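Long-range contacts in TlmII (Streptoalloteichus hindustanus, PDB 4HVM), which takes part in tallysomycin biosynthesis and belongs to the condensation-domain family of nonribosomal peptide synthesis, so it probably acts on phosphopantetheine-linked substrates: residues L65-F70 with R79-A84; G12-S17 with D172-A177; A55-L60 with D85-S90. One frame throughout, in Å; residues are numbered along the deposited sequence.

Contact 1. Residues L65-F70 with R79-A84; sequences LLRVNF and RTRENA
Asn69 and Arg79 pair through both backbone bonds, Asn69 N to Arg79 O at 2.8 Å and Arg79 N to Asn69 O at 2.8 Å, and beside them the Arg81 side chain closes over the Arg67 backbone. Bent at chi3 (60°), Arg81 turns its guanidinium back so that Arg67 CB lies beneath one face, offset toward the rim. NH1 of Arg81 reaches Asn69 OD1 at 2.8 Å, with the amide and guanidinium planes 70° apart; Asn69 ND2 is taken by Asp119 O. NE and NH2 of Arg81 bind the carbonyls of Asn83 and Ala84, and two waters near Leu66 O accept from NH2 and NH1. The hairpin 68-72/76-80 thus runs on into a coil still tied across: Arg81 N donates to Arg67 O (2.6 Å), and Arg67 NH1 returns a bond to Arg81 O (2.9 Å). A leucine in place of Arg81 would probably leave Asn69 OD1 and the carbonyls of Asn83 and Ala84 without these donors, so that the turn at Asn83 and Ala84 is less firmly held. On the opposite sheet face from Asn69, Thr80 is solvent-exposed and meets Val68 loosely, OG1 to CG2 at 4.0 Å. Arg79 and Glu82 also lie exposed, the extended Arg79 chain leading away from the partner strand.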
loop_
_atom_site.group_PDB
_atom_site.type_symbol
_atom_site.label_atom_id
_atom_site.label_comp_id
_atom_site.label_asym_id
_atom_site.label_seq_id
_atom_site.Cartn_x
_atom_site.Cartn_y
_atom_site.Cartn_z
ATOM N N LEU A 65 -12.896 -13.457 6.722
ATOM C CA LEU A 65 -11.625 -12.789 6.973
ATOM C C LEU A 65 -11.845 -11.392 7.544
ATOM O O LEU A 65 -11.075 -10.922 8.379
ATOM C CB LEU A 65 -10.797 -12.701 5.691
ATOM C CG LEU A 65 -9.511 -11.877 5.790
ATOM C CD1 LEU A 65 -8.543 -12.505 6.777
ATOM C CD2 LEU A 65 -8.861 -11.709 4.433
ATOM N N LEU A 66 -12.901 -10.732 7.087
ATOM C CA LEU A 66 -13.207 -9.386 7.541
ATOM C C LEU A 66 -13.594 -9.374 9.018
ATOM O O LEU A 66 -13.458 -8.356 9.696
ATOM C CB LEU A 66 -14.328 -8.786 6.699
ATOM C CG LEU A 66 -14.091 -8.753 5.192
ATOM C CD1 LEU A 66 -15.289 -8.151 4.477
ATOM C CD2 LEU A 66 -12.827 -7.979 4.861
ATOM N N ARG A 67 -14.079 -10.511 9.508
ATOM C CA ARG A 67 -14.509 -10.633 10.894
ATOM C C ARG A 67 -13.443 -11.315 11.745
ATOM O O ARG A 67 -13.763 -12.020 12.702
ATOM C CB ARG A 67 -15.820 -11.420 10.967
ATOM C CG ARG A 67 -17.005 -10.705 10.339
ATOM C CD ARG A 67 -18.261 -11.564 10.349
ATOM N NE ARG A 67 -18.269 -12.548 9.271
ATOM C CZ ARG A 67 -18.202 -13.864 9.452
ATOM N NH1 ARG A 67 -18.126 -14.367 10.676
ATOM N NH2 ARG A 67 -18.218 -14.679 8.407
ATOM N N VAL A 68 -12.179 -11.100 11.400
ATOM C CA VAL A 68 -11.087 -11.791 12.075
ATOM C C VAL A 68 -10.341 -10.917 13.081
ATOM O O VAL A 68 -9.980 -9.777 12.788
ATOM C CB VAL A 68 -10.092 -12.387 11.049
ATOM C CG1 VAL A 68 -8.718 -12.591 11.668
ATOM C CG2 VAL A 68 -10.642 -13.692 10.486
ATOM N N ASN A 69 -10.140 -11.458 14.278
ATOM C CA ASN A 69 -9.281 -10.838 15.275
ATOM C C ASN A 69 -8.036 -11.690 15.476
ATOM O O ASN A 69 -8.009 -12.855 15.083
ATOM C CB ASN A 69 -10.027 -10.658 16.595
ATOM C CG ASN A 69 -11.126 -9.618 16.504
ATOM O OD1 ASN A 69 -12.285 -9.939 16.240
ATOM N ND2 ASN A 69 -10.763 -8.359 16.719
ATOM N N PHE A 70 -7.005 -11.113 16.083
ATOM C CA PHE A 70 -5.738 -11.816 16.251
ATOM C C PHE A 70 -5.457 -12.173 17.702
ATOM O O PHE A 70 -5.804 -11.426 18.617
ATOM C CB PHE A 70 -4.588 -10.992 15.671
ATOM C CG PHE A 70 -4.670 -10.814 14.186
ATOM C CD1 PHE A 70 -4.197 -11.796 13.332
ATOM C CD2 PHE A 70 -5.229 -9.672 13.641
ATOM C CE1 PHE A 70 -4.277 -11.641 11.963
ATOM C CE2 PHE A 70 -5.309 -9.509 12.273
ATOM C CZ PHE A 70 -4.832 -10.494 11.433
ATOM N N ARG A 79 -8.813 -15.537 14.601
ATOM C CA ARG A 79 -10.043 -15.916 15.285
ATOM C C ARG A 79 -11.230 -15.259 14.593
ATOM O O ARG A 79 -11.273 -14.037 14.458
ATOM C CB ARG A 79 -9.972 -15.466 16.745
ATOM C CG ARG A 79 -11.163 -15.849 17.609
ATOM C CD ARG A 79 -11.055 -15.201 18.989
ATOM N NE ARG A 79 -11.987 -15.778 19.956
ATOM C CZ ARG A 79 -11.719 -16.840 20.712
ATOM N NH1 ARG A 79 -10.544 -17.449 20.613
ATOM N NH2 ARG A 79 -12.626 -17.296 21.567
ATOM N N THR A 80 -12.191 -16.064 14.153
ATOM C CA THR A 80 -13.320 -15.529 13.398
ATOM C C THR A 80 -14.474 -15.110 14.300
ATOM O O THR A 80 -15.127 -15.943 14.926
ATOM C CB THR A 80 -13.823 -16.525 12.346
ATOM O OG1 THR A 80 -12.737 -16.907 11.494
ATOM C CG2 THR A 80 -14.916 -15.891 11.504
ATOM N N ARG A 81 -14.713 -13.805 14.353
ATOM C CA ARG A 81 -15.785 -13.238 15.155
ATOM C C ARG A 81 -17.135 -13.568 14.526
ATOM O O ARG A 81 -17.296 -13.492 13.307
ATOM C CB ARG A 81 -15.592 -11.724 15.249
ATOM C CG ARG A 81 -16.274 -11.051 16.422
ATOM C CD ARG A 81 -15.863 -9.581 16.516
ATOM N NE ARG A 81 -16.210 -8.823 15.313
ATOM C CZ ARG A 81 -15.346 -8.477 14.362
ATOM N NH1 ARG A 81 -14.067 -8.818 14.464
ATOM N NH2 ARG A 81 -15.761 -7.789 13.306
ATOM N N GLU A 82 -18.101 -13.940 15.359
ATOM C CA GLU A 82 -19.416 -14.346 14.875
ATOM C C GLU A 82 -20.255 -13.167 14.383
ATOM O O GLU A 82 -20.861 -13.232 13.314
ATOM C CB GLU A 82 -20.166 -15.113 15.965
ATOM C CG GLU A 82 -19.461 -16.385 16.411
ATOM C CD GLU A 82 -20.247 -17.153 17.453
ATOM O OE1 GLU A 82 -20.781 -16.514 18.386
ATOM O OE2 GLU A 82 -20.335 -18.395 17.334
ATOM N N ASN A 83 -20.292 -12.097 15.172
ATOM C CA ASN A 83 -21.030 -10.896 14.797
ATOM C C ASN A 83 -20.101 -9.818 14.251
ATOM O O ASN A 83 -19.098 -9.476 14.878
ATOM C CB ASN A 83 -21.837 -10.358 15.983
ATOM C CG ASN A 83 -23.017 -11.247 16.342
ATOM O OD1 ASN A 83 -23.133 -12.376 15.860
ATOM N ND2 ASN A 83 -23.898 -10.741 17.199
ATOM N N ALA A 84 -20.437 -9.290 13.078
ATOM C CA ALA A 84 -19.599 -8.294 12.420
ATOM C C ALA A 84 -19.478 -7.008 13.231
ATOM O O ALA A 84 -18.386 -6.662 13.683
ATOM C CB ALA A 84 -20.119 -7.999 11.023
HETATM O O HOH W 1 -14.455 -6.270 10.821
HETATM O O HOH W 2 -12.093 -7.632 12.216
#

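Contact 2. Residues G12-S17 with D172-A177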
loop_
_atom_site.group_PDB
_atom_site.type_symbol
_atom_site.label_atom_id
_atom_site.label_comp_id
_atom_site.label_asym_id
_atom_site.label_seq_id
_atom_site.Cartn_x
_atom_site.Cartn_y
_atom_site.Cartn_z
ATOM N N GLY A 12 -11.320 -23.205 17.006
ATOM C CA GLY A 12 -11.416 -22.500 15.741
ATOM C C GLY A 12 -10.397 -21.384 15.609
ATOM O O GLY A 12 -10.755 -20.209 15.505
ATOM N N LEU A 13 -9.119 -21.753 15.620
ATOM C CA LEU A 13 -8.031 -20.785 15.505
ATOM C C LEU A 13 -7.047 -21.182 14.413
ATOM O O LEU A 13 -6.227 -22.078 14.604
ATOM C CB LEU A 13 -7.287 -20.626 16.836
ATOM C CG LEU A 13 -7.811 -19.603 17.845
ATOM C CD1 LEU A 13 -9.091 -20.079 18.524
ATOM C CD2 LEU A 13 -6.737 -19.284 18.874
ATOM N N ARG A 14 -7.130 -20.509 13.272
ATOM C CA ARG A 14 -6.225 -20.775 12.162
ATOM C C ARG A 14 -4.899 -20.041 12.363
ATOM O O ARG A 14 -4.864 -18.941 12.913
ATOM C CB ARG A 14 -6.872 -20.366 10.837
ATOM C CG ARG A 14 -6.126 -20.843 9.602
ATOM C CD ARG A 14 -6.896 -20.530 8.328
ATOM N NE ARG A 14 -6.286 -21.154 7.159
ATOM C CZ ARG A 14 -6.555 -22.389 6.745
ATOM N NH1 ARG A 14 -5.953 -22.878 5.669
ATOM N NH2 ARG A 14 -7.426 -23.137 7.408
ATOM N N ARG A 15 -3.810 -20.660 11.924
ATOM C CA ARG A 15 -2.495 -20.048 12.030
ATOM C C ARG A 15 -2.404 -18.849 11.093
ATOM O O ARG A 15 -3.001 -18.843 10.018
ATOM C CB ARG A 15 -1.408 -21.067 11.689
ATOM C CG ARG A 15 -0.010 -20.681 12.146
ATOM C CD ARG A 15 0.092 -20.682 13.664
ATOM N NE ARG A 15 1.479 -20.722 14.122
ATOM C CZ ARG A 15 2.227 -19.648 14.350
ATOM N NH1 ARG A 15 1.726 -18.433 14.162
ATOM N NH2 ARG A 15 3.478 -19.788 14.766
ATOM N N ALA A 16 -1.656 -17.831 11.507
ATOM C CA ALA A 16 -1.494 -16.627 10.701
ATOM C C ALA A 16 -0.493 -16.859 9.578
ATOM O O ALA A 16 0.446 -17.642 9.725
ATOM C CB ALA A 16 -1.054 -15.464 11.567
ATOM N N SER A 17 -0.689 -16.163 8.462
ATOM C CA SER A 17 0.195 -16.295 7.306
ATOM C C SER A 17 1.539 -15.604 7.535
ATOM O O SER A 17 1.729 -14.912 8.534
ATOM C CB SER A 17 -0.476 -15.748 6.043
ATOM O OG SER A 17 -0.662 -14.346 6.120
ATOM N N ASP A 172 -11.261 -17.814 -1.190
ATOM C CA ASP A 172 -11.092 -17.576 0.242
ATOM C C ASP A 172 -9.611 -17.570 0.620
ATOM O O ASP A 172 -8.825 -18.369 0.111
ATOM C CB ASP A 172 -11.858 -18.630 1.054
ATOM C CG ASP A 172 -12.122 -18.195 2.491
ATOM O OD1 ASP A 172 -11.258 -17.519 3.092
ATOM O OD2 ASP A 172 -13.202 -18.535 3.021
ATOM N N PHE A 173 -9.241 -16.654 1.512
ATOM C CA PHE A 173 -7.860 -16.514 1.952
ATOM C C PHE A 173 -7.380 -17.743 2.712
ATOM O O PHE A 173 -6.180 -17.998 2.798
ATOM C CB PHE A 173 -7.704 -15.267 2.826
ATOM C CG PHE A 173 -6.321 -15.089 3.385
ATOM C CD1 PHE A 173 -5.292 -14.637 2.579
ATOM C CD2 PHE A 173 -6.050 -15.372 4.714
ATOM C CE1 PHE A 173 -4.020 -14.470 3.084
ATOM C CE2 PHE A 173 -4.778 -15.206 5.226
ATOM C CZ PHE A 173 -3.761 -14.754 4.409
ATOM N N ALA A 174 -8.323 -18.499 3.258
ATOM C CA ALA A 174 -8.009 -19.704 4.014
ATOM C C ALA A 174 -7.218 -20.712 3.178
ATOM O O ALA A 174 -6.415 -21.484 3.706
ATOM C CB ALA A 174 -9.286 -20.332 4.536
ATOM N N GLU A 175 -7.444 -20.697 1.869
ATOM C CA GLU A 175 -6.774 -21.629 0.968
ATOM C C GLU A 175 -5.296 -21.294 0.784
ATOM O O GLU A 175 -4.501 -22.161 0.419
ATOM C CB GLU A 175 -7.469 -21.660 -0.395
ATOM C CG GLU A 175 -8.931 -22.076 -0.354
ATOM C CD GLU A 175 -9.550 -22.174 -1.739
ATOM O OE1 GLU A 175 -8.811 -22.011 -2.735
ATOM O OE2 GLU A 175 -10.773 -22.416 -1.827
ATOM N N VAL A 176 -4.932 -20.039 1.035
ATOM C CA VAL A 176 -3.558 -19.588 0.824
ATOM C C VAL A 176 -2.916 -19.021 2.089
ATOM O O VAL A 176 -1.856 -18.401 2.030
ATOM C CB VAL A 176 -3.473 -18.531 -0.298
ATOM C CG1 VAL A 176 -3.920 -19.128 -1.623
ATOM C CG2 VAL A 176 -4.311 -17.313 0.054
ATOM N N ALA A 177 -3.561 -19.237 3.231
ATOM C CA ALA A 177 -3.023 -18.763 4.501
ATOM C C ALA A 177 -1.727 -19.488 4.846
ATOM O O ALA A 177 -0.827 -18.911 5.453
ATOM C CB ALA A 177 -4.040 -18.937 5.607
#
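Arg14 reaches from its strand across to Ala174 and Ala177, its chain extended from CG to NE with CG anti to the backbone N (chi1 -169°). From CB the chain runs straight toward the loop; CD is the first atom to approach it, 4.3 Å from Ala177 CB. NE comes closer to that methyl, at 3.5 Å, and Ala177 CB lies at the edge of the guanidinium, in its plane. At CZ the group turns one face to Ala174, whose CB sits over the centre, 4.1 Å from Arg14 CZ. NH1 is modelled very close to Ala174 O but at a poor angle, so its exact placement is doubtful; Asp178 OD2 gives it a long, weak ion pair. The contact sets the edge strand 13-15 of a three-stranded antiparallel sheet, paired with strand 76-80, against the loop leading to helix 185-198. That loop folds into an Asx turn, Ala174 N donating to Asp172 OD1 at 3.1 Å. Ser17, in the N-cap position of helix 18-27, makes the second, buried patch: its OG meets the rim of the Phe173 ring, 3.6 Å from CZ, and its CB lies against Ala177 O. Phe173 also packs on Val292 and Pro295.

Contact 3. Residues A55-L60 with D85-S90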
loop_
_atom_site.group_PDB
_atom_site.type_symbol
_atom_site.label_atom_id
_atom_site.label_comp_id
_atom_site.label_asym_id
_atom_site.label_seq_id
_atom_site.Cartn_x
_atom_site.Cartn_y
_atom_site.Cartn_z
ATOM N N ALA A 55 -26.458 -4.676 1.814
ATOM C CA ALA A 55 -25.444 -5.236 0.934
ATOM C C ALA A 55 -24.107 -5.341 1.656
ATOM O O ALA A 55 -23.364 -6.304 1.472
ATOM C CB ALA A 55 -25.305 -4.392 -0.323
ATOM N N ALA A 56 -23.810 -4.342 2.481
ATOM C CA ALA A 56 -22.560 -4.322 3.230
ATOM C C ALA A 56 -22.514 -5.466 4.235
ATOM O O ALA A 56 -21.487 -6.128 4.388
ATOM C CB ALA A 56 -22.393 -2.993 3.936
ATOM N N ASP A 57 -23.633 -5.689 4.916
ATOM C CA ASP A 57 -23.744 -6.769 5.889
ATOM C C ASP A 57 -23.563 -8.124 5.217
ATOM O O ASP A 57 -22.986 -9.044 5.796
ATOM C CB ASP A 57 -25.101 -6.718 6.593
ATOM C CG ASP A 57 -25.216 -5.547 7.550
ATOM O OD1 ASP A 57 -24.198 -5.193 8.180
ATOM O OD2 ASP A 57 -26.325 -4.982 7.674
ATOM N N GLU A 58 -24.061 -8.235 3.990
ATOM C CA GLU A 58 -23.964 -9.470 3.223
ATOM C C GLU A 58 -22.510 -9.792 2.893
ATOM O O GLU A 58 -22.087 -10.948 2.964
ATOM C CB GLU A 58 -24.792 -9.361 1.940
ATOM C CG GLU A 58 -24.754 -10.592 1.050
ATOM C CD GLU A 58 -25.612 -10.434 -0.190
ATOM O OE1 GLU A 58 -26.491 -9.545 -0.198
ATOM O OE2 GLU A 58 -25.403 -11.196 -1.158
ATOM N N VAL A 59 -21.749 -8.761 2.537
ATOM C CA VAL A 59 -20.339 -8.926 2.206
ATOM C C VAL A 59 -19.513 -9.217 3.453
ATOM O O VAL A 59 -18.605 -10.053 3.424
ATOM C CB VAL A 59 -19.783 -7.681 1.486
ATOM C CG1 VAL A 59 -18.285 -7.814 1.264
ATOM C CG2 VAL A 59 -20.502 -7.482 0.164
ATOM N N LEU A 60 -19.840 -8.539 4.550
ATOM C CA LEU A 60 -19.167 -8.771 5.828
ATOM C C LEU A 60 -19.378 -10.200 6.313
ATOM O O LEU A 60 -18.556 -10.745 7.048
ATOM C CB LEU A 60 -19.655 -7.784 6.894
ATOM C CG LEU A 60 -19.205 -6.327 6.726
ATOM C CD1 LEU A 60 -19.739 -5.454 7.856
ATOM C CD2 LEU A 60 -17.685 -6.232 6.628
ATOM N N ASP A 85 -20.601 -6.314 13.414
ATOM C CA ASP A 85 -20.632 -5.040 14.135
ATOM C C ASP A 85 -19.608 -4.067 13.545
ATOM O O ASP A 85 -18.773 -3.509 14.256
ATOM C CB ASP A 85 -20.395 -5.263 15.635
ATOM C CG ASP A 85 -20.645 -4.014 16.464
ATOM O OD1 ASP A 85 -21.823 -3.626 16.624
ATOM O OD2 ASP A 85 -19.661 -3.428 16.964
ATOM N N ALA A 86 -19.679 -3.875 12.232
ATOM C CA ALA A 86 -18.660 -3.116 11.521
ATOM C C ALA A 86 -19.253 -2.121 10.530
ATOM O O ALA A 86 -18.520 -1.456 9.799
ATOM C CB ALA A 86 -17.715 -4.068 10.809
ATOM N N LEU A 87 -20.576 -2.021 10.496
ATOM C CA LEU A 87 -21.229 -1.084 9.589
ATOM C C LEU A 87 -21.586 0.226 10.290
ATOM O O LEU A 87 -22.477 0.268 11.140
ATOM C CB LEU A 87 -22.474 -1.713 8.964
ATOM C CG LEU A 87 -23.247 -0.827 7.988
ATOM C CD1 LEU A 87 -22.348 -0.345 6.858
ATOM C CD2 LEU A 87 -24.452 -1.573 7.440
ATOM N N VAL A 88 -20.877 1.290 9.929
ATOM C CA VAL A 88 -21.117 2.610 10.498
ATOM C C VAL A 88 -21.840 3.502 9.492
ATOM O O VAL A 88 -21.387 3.664 8.360
ATOM C CB VAL A 88 -19.795 3.288 10.899
ATOM C CG1 VAL A 88 -20.061 4.667 11.481
ATOM C CG2 VAL A 88 -19.026 2.412 11.883
ATOM N N ARG A 89 -22.965 4.079 9.907
ATOM C CA ARG A 89 -23.766 4.918 9.020
ATOM C C ARG A 89 -23.739 6.375 9.463
ATOM O O ARG A 89 -24.062 6.688 10.609
ATOM C CB ARG A 89 -25.205 4.401 8.953
ATOM C CG ARG A 89 -25.292 2.930 8.585
ATOM C CD ARG A 89 -26.728 2.452 8.459
ATOM N NE ARG A 89 -27.453 3.164 7.411
ATOM C CZ ARG A 89 -28.639 2.795 6.938
ATOM N NH1 ARG A 89 -29.241 1.713 7.413
ATOM N NH2 ARG A 89 -29.221 3.508 5.983
ATOM N N SER A 90 -23.345 7.259 8.551
ATOM C CA SER A 90 -23.243 8.684 8.847
ATOM C C SER A 90 -23.964 9.524 7.795
ATOM O O SER A 90 -24.243 9.052 6.694
ATOM C CB SER A 90 -21.773 9.108 8.937
ATOM O OG SER A 90 -21.097 8.413 9.972
#
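Leu87 meets Ala56 and Asp57 because its CG stands anti to the backbone N (chi1 -180°), carrying both methyls across to the helix. With chi2 near 57° the branches divide the work: CD2 stretches on, anti to CA, toward Asp57, and CD1 bends aside to the methyl of Ala56. Leu60 answers from the next helical turn with CG beside its backbone N and CD1 anti to CA, which sends CD1 out to the methyl of Ala86. The two apolar pairs are close, Leu87 CD1 to Ala56 CB at 3.9 Å and Leu60 CD1 to Ala86 CB at 3.8 Å. At the exposed margin the Asp57 side chain crosses that of Leu87 at about a right angle, and OD1 of Asp57 lies 3.7 Å from CD2 of Leu87. This is helix-on-sheet packing: helix 49-62 lies against strand 87-91, an edge strand of the five-stranded mixed sheet, and the axes of segments 55-60 and 87-90 pass 10.0 Å apart and run nearly antiparallel, at 161°. The neighbouring strand 122-128 continues the floor, with Leu124 under both Ala56 and Leu60, and helix 147-161 packs beside the helix through Val157, which touches Ala56 and Val59. Ala53, one turn earlier in the helix, extends the ridge that Leu87 rests on. No hydrogen bond spans the two segments, and across this contact the Asp57 carboxylate meets the Leu87 side chain, chiefly CD2; the contact therefore depends on the fit and burial of methyl groups, with Asp57 marking where the apolar seam gives way to solvent.

All three contacts belong to the condensation domain. Along the chain, 12-17 comes first; helix segment 55-60, both halves of contact 1 and strand segment 85-90 follow, and 172-177 returns to close contact 2. Contact 1 is the middle piece, its centre 12 Å from that of contact 2 and 14 Å from that of contact 3. It shares the three-stranded sheet with strand 13-15, where Arg79 packs on Leu13, and joins helix 49-62 through Arg67 NE to Leu60 O. Contacts 2 and 3, with centres 23 Å apart, do not touch; the hairpin, part of the small sheet, lies between them and is tied to helix 49-62, which packs on the edge strand of the five-stranded sheet.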